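Local coordinates for phosphatidylinositol-specific phospholipase C1 (Streptomyces antibioticus, PDB 3H4X), which belongs to the calcium-dependent branch of the phospholipase C family and folds as an irregular TIM-type barrel of mostly parallel strands wrapped by helices, at residues R46-A51 / S84-A89; G106-M111 / Q151-A156; R122-K127 / G187-E192. One frame throughout, in Å; residues are numbered along the deposited sequence.

Interaction 1 (R46-A51 / S84-A89)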
loop_
_atom_site.group_PDB
_atom_site.type_symbol
_atom_site.label_atom_id
_atom_site.label_comp_id
_atom_site.label_asym_id
_atom_site.label_seq_id
_atom_site.Cartn_x
_atom_site.Cartn_y
_atom_site.Cartn_z
ATOM N N ARG A 46 11.670 16.098 0.781
ATOM C CA ARG A 46 11.502 17.333 0.033
ATOM C C ARG A 46 10.763 17.095 -1.281
ATOM O O ARG A 46 9.858 17.846 -1.642
ATOM C CB ARG A 46 12.857 17.993 -0.223
ATOM C CG ARG A 46 12.749 19.335 -0.917
ATOM C CD ARG A 46 14.089 20.038 -0.991
ATOM N NE ARG A 46 14.024 21.234 -1.826
ATOM C CZ ARG A 46 13.431 22.368 -1.465
ATOM N NH1 ARG A 46 12.841 22.464 -0.280
ATOM N NH2 ARG A 46 13.422 23.406 -2.291
ATOM N N TYR A 47 11.172 16.050 -1.993
ATOM C CA TYR A 47 10.499 15.625 -3.216
ATOM C C TYR A 47 10.093 14.172 -3.082
ATOM O O TYR A 47 10.740 13.405 -2.366
ATOM C CB TYR A 47 11.424 15.765 -4.425
ATOM C CG TYR A 47 11.779 17.192 -4.763
ATOM C CD1 TYR A 47 10.949 17.971 -5.559
ATOM C CD2 TYR A 47 12.953 17.760 -4.289
ATOM C CE1 TYR A 47 11.287 19.282 -5.868
ATOM C CE2 TYR A 47 13.292 19.062 -4.589
ATOM C CZ TYR A 47 12.460 19.814 -5.376
ATOM O OH TYR A 47 12.808 21.112 -5.670
ATOM N N PHE A 48 9.035 13.781 -3.782
ATOM C CA PHE A 48 8.641 12.382 -3.763
ATOM C C PHE A 48 9.782 11.484 -4.245
ATOM O O PHE A 48 9.906 10.345 -3.804
ATOM C CB PHE A 48 7.358 12.131 -4.560
ATOM C CG PHE A 48 6.719 10.817 -4.233
ATOM C CD1 PHE A 48 6.175 10.602 -2.979
ATOM C CD2 PHE A 48 6.700 9.781 -5.153
ATOM C CE1 PHE A 48 5.600 9.387 -2.652
ATOM C CE2 PHE A 48 6.122 8.565 -4.830
ATOM C CZ PHE A 48 5.572 8.370 -3.579
ATOM N N ALA A 49 10.630 12.002 -5.133
ATOM C CA ALA A 49 11.801 11.251 -5.577
ATOM C C ALA A 49 12.659 10.839 -4.387
ATOM O O ALA A 49 13.270 9.774 -4.396
ATOM C CB ALA A 49 12.624 12.070 -6.563
ATOM N N ASP A 50 12.726 11.696 -3.372
ATOM C CA ASP A 50 13.483 11.367 -2.170
ATOM C C ASP A 50 12.842 10.216 -1.393
ATOM O O ASP A 50 13.543 9.389 -0.815
ATOM C CB ASP A 50 13.653 12.593 -1.275
ATOM C CG ASP A 50 14.445 13.689 -1.949
ATOM O OD1 ASP A 50 15.517 13.383 -2.517
ATOM O OD2 ASP A 50 13.985 14.847 -1.923
ATOM N N ALA A 51 11.512 10.158 -1.380
ATOM C CA ALA A 51 10.825 9.025 -0.762
ATOM C C ALA A 51 11.167 7.748 -1.529
ATOM O O ALA A 51 11.448 6.705 -0.934
ATOM C CB ALA A 51 9.320 9.254 -0.737
ATOM N N SER A 84 1.692 18.298 -1.056
ATOM C CA SER A 84 2.460 17.104 -1.353
ATOM C C SER A 84 3.841 17.466 -1.857
ATOM O O SER A 84 4.103 18.614 -2.233
ATOM C CB SER A 84 1.753 16.291 -2.436
ATOM O OG SER A 84 1.981 16.874 -3.710
ATOM N N ASN A 85 4.714 16.464 -1.883
ATOM C CA ASN A 85 6.056 16.624 -2.423
ATOM C C ASN A 85 6.168 16.126 -3.863
ATOM O O ASN A 85 7.267 15.979 -4.399
ATOM C CB ASN A 85 7.078 15.924 -1.528
ATOM C CG ASN A 85 6.784 14.450 -1.345
ATOM O OD1 ASN A 85 5.984 13.865 -2.076
ATOM N ND2 ASN A 85 7.436 13.839 -0.364
ATOM N N CYS A 86 5.027 15.880 -4.493
ATOM C CA CYS A 86 4.998 15.369 -5.862
ATOM C C CYS A 86 5.153 16.508 -6.869
ATOM O O CYS A 86 4.592 17.588 -6.670
ATOM C CB CYS A 86 3.698 14.602 -6.101
ATOM S SG CYS A 86 3.399 13.321 -4.856
ATOM N N GLU A 87 5.911 16.269 -7.941
ATOM C CA GLU A 87 6.229 17.323 -8.916
ATOM C C GLU A 87 5.609 17.130 -10.290
ATOM O O GLU A 87 5.576 18.067 -11.086
ATOM C CB GLU A 87 7.728 17.426 -9.189
ATOM C CG GLU A 87 8.691 17.325 -8.055
ATOM C CD GLU A 87 10.107 17.142 -8.595
ATOM O OE1 GLU A 87 10.696 16.062 -8.391
ATOM O OE2 GLU A 87 10.617 18.062 -9.278
ATOM N N GLY A 88 5.192 15.912 -10.611
ATOM C CA GLY A 88 4.760 15.615 -11.974
ATOM C C GLY A 88 5.897 15.712 -12.980
ATOM O O GLY A 88 5.725 16.252 -14.076
ATOM N N ALA A 89 7.064 15.197 -12.610
ATOM C CA ALA A 89 8.219 15.199 -13.505
ATOM C C ALA A 89 7.918 14.433 -14.788
ATOM O O ALA A 89 7.339 13.351 -14.748
ATOM C CB ALA A 89 9.427 14.596 -12.809
HETATM O O HOH W 1 9.640 13.954 -7.002
#
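Y47 and F48 open helix 48-52, with Y47 at its N-cap, and the loop 84-89 closes over this helix start. N85 O takes the amide of F48 (N to O 2.9 Å), which stands well above the carbonyl plane. The next amide, A49 N, gives its hydrogen to a water, which donates to E87 OE1. N85 O and the water thus take the first two helix amides. Within the turn, Y47 N donates to D50 OD2, three residues on.

The N85 side chain lies along this turn, its CB 3.4 Å from R46 O. With CG between the backbone N and the carbonyl carbon (chi1 57°), the amide carbon sits beside F48 N. N85 OD1 lies 3.3 Å from F48 CB, near the ring plane at the edge. ND2 donates to Y45 O, which fixes the amide's flip.

E87 crosses the Y47 ring at about a right angle, carboxylate and ring planes 52° apart. E87 CD lies 3.3 Å from Y47 CD1, oblique to the ring. OE1 takes R96 N; OE2 takes T97 N and K98 N. The F48 ring packs on L59, L61 and helix 104-117. Obliquely to that ring, C86 SG lies 4.7 Å from the F48 centroid.

Interaction 2 (G106-M111 / Q151-A156). With EOH (ethanol), chain K.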
loop_
_atom_site.group_PDB
_atom_site.type_symbol
_atom_site.label_atom_id
_atom_site.label_comp_id
_atom_site.label_asym_id
_atom_site.label_seq_id
_atom_site.Cartn_x
_atom_site.Cartn_y
_atom_site.Cartn_z
ATOM N N GLY A 106 0.301 13.502 -10.767
ATOM C CA GLY A 106 1.660 14.018 -10.638
ATOM C C GLY A 106 2.571 13.061 -9.890
ATOM O O GLY A 106 3.729 12.864 -10.264
ATOM N N CYS A 107 2.050 12.464 -8.826
ATOM C CA CYS A 107 2.792 11.456 -8.086
ATOM C C CYS A 107 3.161 10.281 -8.990
ATOM O O CYS A 107 4.304 9.819 -9.005
ATOM C CB CYS A 107 1.957 10.964 -6.906
ATOM S SG CYS A 107 2.753 9.689 -5.932
ATOM N N LEU A 108 2.180 9.791 -9.738
ATOM C CA LEU A 108 2.397 8.679 -10.649
ATOM C C LEU A 108 3.430 9.024 -11.717
ATOM O O LEU A 108 4.229 8.175 -12.113
ATOM C CB LEU A 108 1.075 8.252 -11.286
ATOM C CG LEU A 108 0.057 7.615 -10.338
ATOM C CD1 LEU A 108 -1.301 7.543 -11.020
ATOM C CD2 LEU A 108 0.520 6.237 -9.875
ATOM N N SER A 109 3.414 10.267 -12.184
ATOM C CA SER A 109 4.429 10.718 -13.127
ATOM C C SER A 109 5.822 10.659 -12.501
ATOM O O SER A 109 6.776 10.210 -13.140
ATOM C CB SER A 109 4.125 12.132 -13.623
ATOM O OG SER A 109 2.957 12.153 -14.420
ATOM N N ASP A 110 5.949 11.110 -11.256
ATOM C CA ASP A 110 7.236 11.034 -10.566
ATOM C C ASP A 110 7.693 9.583 -10.478
ATOM O O ASP A 110 8.868 9.271 -10.704
ATOM C CB ASP A 110 7.150 11.613 -9.149
ATOM C CG ASP A 110 7.047 13.128 -9.128
ATOM O OD1 ASP A 110 6.963 13.746 -10.210
ATOM O OD2 ASP A 110 7.047 13.695 -8.013
ATOM N N MET A 111 6.759 8.699 -10.135
ATOM C CA MET A 111 7.062 7.274 -10.028
ATOM C C MET A 111 7.559 6.698 -11.350
ATOM O O MET A 111 8.522 5.939 -11.382
ATOM C CB MET A 111 5.831 6.498 -9.552
ATOM C CG MET A 111 5.452 6.769 -8.110
ATOM S SD MET A 111 3.911 5.982 -7.624
ATOM C CE MET A 111 4.310 4.250 -7.814
ATOM N N GLN A 151 -2.348 4.020 -17.433
ATOM C CA GLN A 151 -1.832 5.055 -18.322
ATOM C C GLN A 151 -0.442 5.520 -17.900
ATOM O O GLN A 151 0.448 5.691 -18.732
ATOM C CB GLN A 151 -2.799 6.241 -18.366
ATOM C CG GLN A 151 -2.431 7.321 -19.374
ATOM C CD GLN A 151 -1.626 8.452 -18.772
ATOM O OE1 GLN A 151 -1.905 8.911 -17.664
ATOM N NE2 GLN A 151 -0.628 8.928 -19.515
ATOM N N LYS A 152 -0.253 5.723 -16.601
ATOM C CA LYS A 152 1.000 6.280 -16.102
ATOM C C LYS A 152 2.127 5.261 -15.981
ATOM O O LYS A 152 3.286 5.578 -16.250
ATOM C CB LYS A 152 0.779 6.952 -14.748
ATOM C CG LYS A 152 -0.073 8.207 -14.814
ATOM C CD LYS A 152 0.679 9.372 -15.428
ATOM C CE LYS A 152 -0.131 10.654 -15.315
ATOM N NZ LYS A 152 0.625 11.828 -15.819
ATOM N N LEU A 153 1.789 4.047 -15.557
ATOM C CA LEU A 153 2.805 3.064 -15.170
ATOM C C LEU A 153 2.827 1.799 -16.024
ATOM O O LEU A 153 3.837 1.097 -16.071
ATOM C CB LEU A 153 2.631 2.670 -13.704
ATOM C CG LEU A 153 2.943 3.768 -12.693
ATOM C CD1 LEU A 153 2.660 3.282 -11.282
ATOM C CD2 LEU A 153 4.394 4.208 -12.833
ATOM N N GLY A 154 1.710 1.493 -16.672
ATOM C CA GLY A 154 1.636 0.339 -17.559
ATOM C C GLY A 154 2.239 -0.925 -16.978
ATOM O O GLY A 154 1.813 -1.402 -15.923
ATOM N N ASP A 155 3.240 -1.461 -17.676
ATOM C CA ASP A 155 3.812 -2.768 -17.368
ATOM C C ASP A 155 4.600 -2.819 -16.063
ATOM O O ASP A 155 5.026 -3.892 -15.638
ATOM C CB ASP A 155 4.693 -3.251 -18.533
ATOM C CG ASP A 155 5.967 -2.428 -18.696
ATOM O OD1 ASP A 155 6.162 -1.442 -17.954
ATOM O OD2 ASP A 155 6.782 -2.774 -19.580
ATOM N N ALA A 156 4.798 -1.670 -15.431
ATOM C CA ALA A 156 5.546 -1.621 -14.183
ATOM C C ALA A 156 4.724 -2.089 -12.981
ATOM O O ALA A 156 5.268 -2.284 -11.899
ATOM C CB ALA A 156 6.080 -0.222 -13.943
HETATM C C1 EOH K . 0.742 14.372 -14.289
HETATM C C2 EOH K . 2.036 14.741 -15.005
HETATM O O EOH K . -0.341 14.246 -15.182
#
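K152 NZ donates to the O of a bound ethanol at 2.7 Å, with S109 OG of the facing helix as a further, less certain partner. NZ to S109 OG is also 2.7 Å, but the serine oxygen and an ethanol carbon are too close in the model. The exact place of both groups is therefore open to doubt. S109 OG is also bonded to A105 O of its own helix. The ethanol probably comes from the crystallisation liquor.

The lysine chain bends at chi2 (-73°), then runs straight to the amine. Its base touches L108, with K152 CB 3.7 Å from L108 CB. The two side chains cross at about a right angle.

Deeper in, L153 fits between two residues of helix 104-117. L153 CD1 lies 3.9 Å from L108 CD2 and 4.0 Å from M111 CE. The bend at M111 chi3 (63°) brings that methyl to the leucine. L108, M111 and L153 all rest on F191 of strand 189-195. K152 O accepts from R112 NH1. This is the packing of two neighbouring helices on the outer wall of a TIM-type barrel.

Interaction 3 (R122-K127 / G187-E192). With EOH (ethanol), chain T.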
loop_
_atom_site.group_PDB
_atom_site.type_symbol
_atom_site.label_atom_id
_atom_site.label_comp_id
_atom_site.label_asym_id
_atom_site.label_seq_id
_atom_site.Cartn_x
_atom_site.Cartn_y
_atom_site.Cartn_z
ATOM N N ARG A 122 14.154 -2.145 -6.444
ATOM C CA ARG A 122 13.414 -2.954 -5.486
ATOM C C ARG A 122 11.912 -2.804 -5.722
ATOM O O ARG A 122 11.444 -1.736 -6.116
ATOM C CB ARG A 122 13.739 -2.497 -4.068
ATOM C CG ARG A 122 13.115 -1.149 -3.721
ATOM C CD ARG A 122 13.754 -0.523 -2.498
ATOM N NE ARG A 122 13.005 0.641 -2.041
ATOM C CZ ARG A 122 13.122 1.868 -2.542
ATOM N NH1 ARG A 122 13.967 2.120 -3.535
ATOM N NH2 ARG A 122 12.388 2.853 -2.045
ATOM N N PRO A 123 11.139 -3.866 -5.470
ATOM C CA PRO A 123 9.691 -3.696 -5.573
ATOM C C PRO A 123 9.208 -2.721 -4.503
ATOM O O PRO A 123 9.680 -2.763 -3.364
ATOM C CB PRO A 123 9.151 -5.103 -5.310
ATOM C CG PRO A 123 10.226 -5.778 -4.517
ATOM C CD PRO A 123 11.521 -5.218 -5.026
ATOM N N ILE A 124 8.274 -1.851 -4.868
ATOM C CA ILE A 124 7.769 -0.848 -3.944
ATOM C C ILE A 124 6.255 -0.939 -3.877
ATOM O O ILE A 124 5.577 -0.959 -4.904
ATOM C CB ILE A 124 8.206 0.575 -4.352
ATOM C CG1 ILE A 124 9.729 0.707 -4.224
ATOM C CG2 ILE A 124 7.491 1.621 -3.507
ATOM C CD1 ILE A 124 10.292 1.983 -4.806
ATOM N N LEU A 125 5.735 -1.009 -2.657
ATOM C CA LEU A 125 4.301 -1.006 -2.425
ATOM C C LEU A 125 3.856 0.410 -2.111
ATOM O O LEU A 125 4.355 1.033 -1.166
ATOM C CB LEU A 125 3.951 -1.935 -1.260
ATOM C CG LEU A 125 2.476 -1.988 -0.848
ATOM C CD1 LEU A 125 1.586 -2.428 -2.006
ATOM C CD2 LEU A 125 2.273 -2.899 0.360
ATOM N N LEU A 126 2.940 0.924 -2.925
ATOM C CA LEU A 126 2.289 2.195 -2.643
ATOM C C LEU A 126 1.006 1.901 -1.900
ATOM O O LEU A 126 0.063 1.330 -2.465
ATOM C CB LEU A 126 1.946 2.941 -3.928
ATOM C CG LEU A 126 3.116 3.488 -4.732
ATOM C CD1 LEU A 126 4.132 4.148 -3.820
ATOM C CD2 LEU A 126 3.750 2.360 -5.519
ATOM N N LYS A 127 0.977 2.268 -0.629
ATOM C CA LYS A 127 -0.214 2.097 0.165
ATOM C C LYS A 127 -1.041 3.354 0.034
ATOM O O LYS A 127 -0.581 4.448 0.358
ATOM C CB LYS A 127 0.148 1.855 1.622
ATOM C CG LYS A 127 -1.045 1.873 2.551
ATOM C CD LYS A 127 -0.633 1.571 3.969
ATOM C CE LYS A 127 -1.742 1.916 4.939
ATOM N NZ LYS A 127 -1.402 1.497 6.326
ATOM N N GLY A 187 11.845 -3.933 -10.364
ATOM C CA GLY A 187 11.260 -2.996 -11.307
ATOM C C GLY A 187 9.741 -2.942 -11.288
ATOM O O GLY A 187 9.133 -2.469 -12.245
ATOM N N LYS A 188 9.123 -3.413 -10.203
ATOM C CA LYS A 188 7.664 -3.397 -10.091
ATOM C C LYS A 188 7.153 -2.494 -8.980
ATOM O O LYS A 188 7.795 -2.318 -7.940
ATOM C CB LYS A 188 7.112 -4.808 -9.867
ATOM C CG LYS A 188 7.421 -5.780 -10.992
ATOM C CD LYS A 188 6.678 -5.429 -12.271
ATOM C CE LYS A 188 7.089 -6.368 -13.402
ATOM N NZ LYS A 188 6.332 -6.107 -14.653
ATOM N N PHE A 189 5.971 -1.940 -9.223
ATOM C CA PHE A 189 5.184 -1.282 -8.197
ATOM C C PHE A 189 3.959 -2.126 -7.916
ATOM O O PHE A 189 3.378 -2.728 -8.825
ATOM C CB PHE A 189 4.703 0.089 -8.669
ATOM C CG PHE A 189 5.803 1.084 -8.884
ATOM C CD1 PHE A 189 6.532 1.585 -7.818
ATOM C CD2 PHE A 189 6.094 1.541 -10.156
ATOM C CE1 PHE A 189 7.545 2.512 -8.026
ATOM C CE2 PHE A 189 7.101 2.467 -10.366
ATOM C CZ PHE A 189 7.826 2.951 -9.300
ATOM N N LEU A 190 3.558 -2.147 -6.654
ATOM C CA LEU A 190 2.296 -2.736 -6.259
ATOM C C LEU A 190 1.503 -1.663 -5.532
ATOM O O LEU A 190 2.079 -0.706 -5.008
ATOM C CB LEU A 190 2.519 -3.952 -5.357
ATOM C CG LEU A 190 3.288 -5.116 -5.999
ATOM C CD1 LEU A 190 4.798 -4.936 -5.870
ATOM C CD2 LEU A 190 2.871 -6.444 -5.398
ATOM N N PHE A 191 0.185 -1.821 -5.504
ATOM C CA PHE A 191 -0.681 -0.876 -4.820
ATOM C C PHE A 191 -1.572 -1.599 -3.826
ATOM O O PHE A 191 -2.113 -2.664 -4.131
ATOM C CB PHE A 191 -1.558 -0.120 -5.824
ATOM C CG PHE A 191 -0.802 0.855 -6.671
ATOM C CD1 PHE A 191 -0.734 2.190 -6.315
ATOM C CD2 PHE A 191 -0.156 0.441 -7.822
ATOM C CE1 PHE A 191 -0.028 3.093 -7.080
ATOM C CE2 PHE A 191 0.550 1.343 -8.594
ATOM C CZ PHE A 191 0.611 2.671 -8.221
ATOM N N GLU A 192 -1.716 -1.009 -2.644
ATOM C CA GLU A 192 -2.640 -1.464 -1.607
ATOM C C GLU A 192 -3.653 -0.350 -1.366
ATOM O O GLU A 192 -3.279 0.819 -1.317
ATOM C CB GLU A 192 -1.876 -1.730 -0.303
ATOM C CG GLU A 192 -2.774 -1.991 0.906
ATOM C CD GLU A 192 -2.077 -1.798 2.250
ATOM O OE1 GLU A 192 -0.870 -1.463 2.292
ATOM O OE2 GLU A 192 -2.764 -1.976 3.282
HETATM C C1 EOH T . -3.530 2.670 8.383
HETATM C C2 EOH T . -4.438 3.349 9.406
HETATM O O EOH T . -2.399 3.447 8.048
#
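Two adjacent parallel strands of the TIM-type barrel, 124-130 and 189-195, meet here through their first residues. I124 pairs with F189, L125 with L190, L126 with F191 and K127 with E192. The short strand segments run 27° apart, in keeping with the twist of a barrel wall.

Four backbone bonds join them. I124 N donates to K188 O at 3.1 Å, and I124 O accepts from L190 N at 2.9 Å. One step on, L126 N donates to L190 O at 2.8 Å, and L126 O accepts from E192 N at 2.9 Å. Three are nearly straight; the first is more bent (159°). The same carbonyls also receive CA-H contacts from P123, F189, L125 and F191.

I124, L126, F189 and F191 point to the outer face, under helices 104-117 and 142-153. L126 lies beside F191 and points the same way. L126 CB is 3.7 Å from F191 CD1, while CD2 of the same leucine comes over one face of that ring, toward the rim. That methyl also meets F189 CD1 at 3.7 Å. I124 CD1 sits over the centre of one face of the R122 guanidinium, whose NH2 donates to L52 O and A56 O.

L125, K127, L190 and E192 point to the barrel interior. L125 CD1 lies against L190 CB. K127 and E192 share CG anti to the backbone N (chi1 171°) and extended chains, which carries both out side by side. K127 NZ forms a salt bridge with D260, a long and weak ion pair with E60, and a 2.8 Å bond to the O of a bound ethanol. E192 OE1 has no polar partner in the model. It is buried against the lysine chain, 3.4 Å from K127 CG.

How the interactions relate
The three contacts run from the periphery to the barrel wall. D110 of interaction 2 joins it to interaction 1, 13 Å away between centres: OD2 takes E87 N and OD1 takes A89 N, each at 2.8 Å. F48 also packs on C107 and M111. Interactions 2 and 3 are 11 Å apart at their centres. A156 O accepts from F189 N and D155 O from K188 NZ, both at 2.8 Å, tying the end of 151-156 to the start of strand 189-195. M111 also packs on L126. Interactions 1 and 3 approach at A51 O, 4.1 Å from R122 NH2. S84 of interaction 1 is backbone-bonded to D101, one of the residues around a modelled acetyl group.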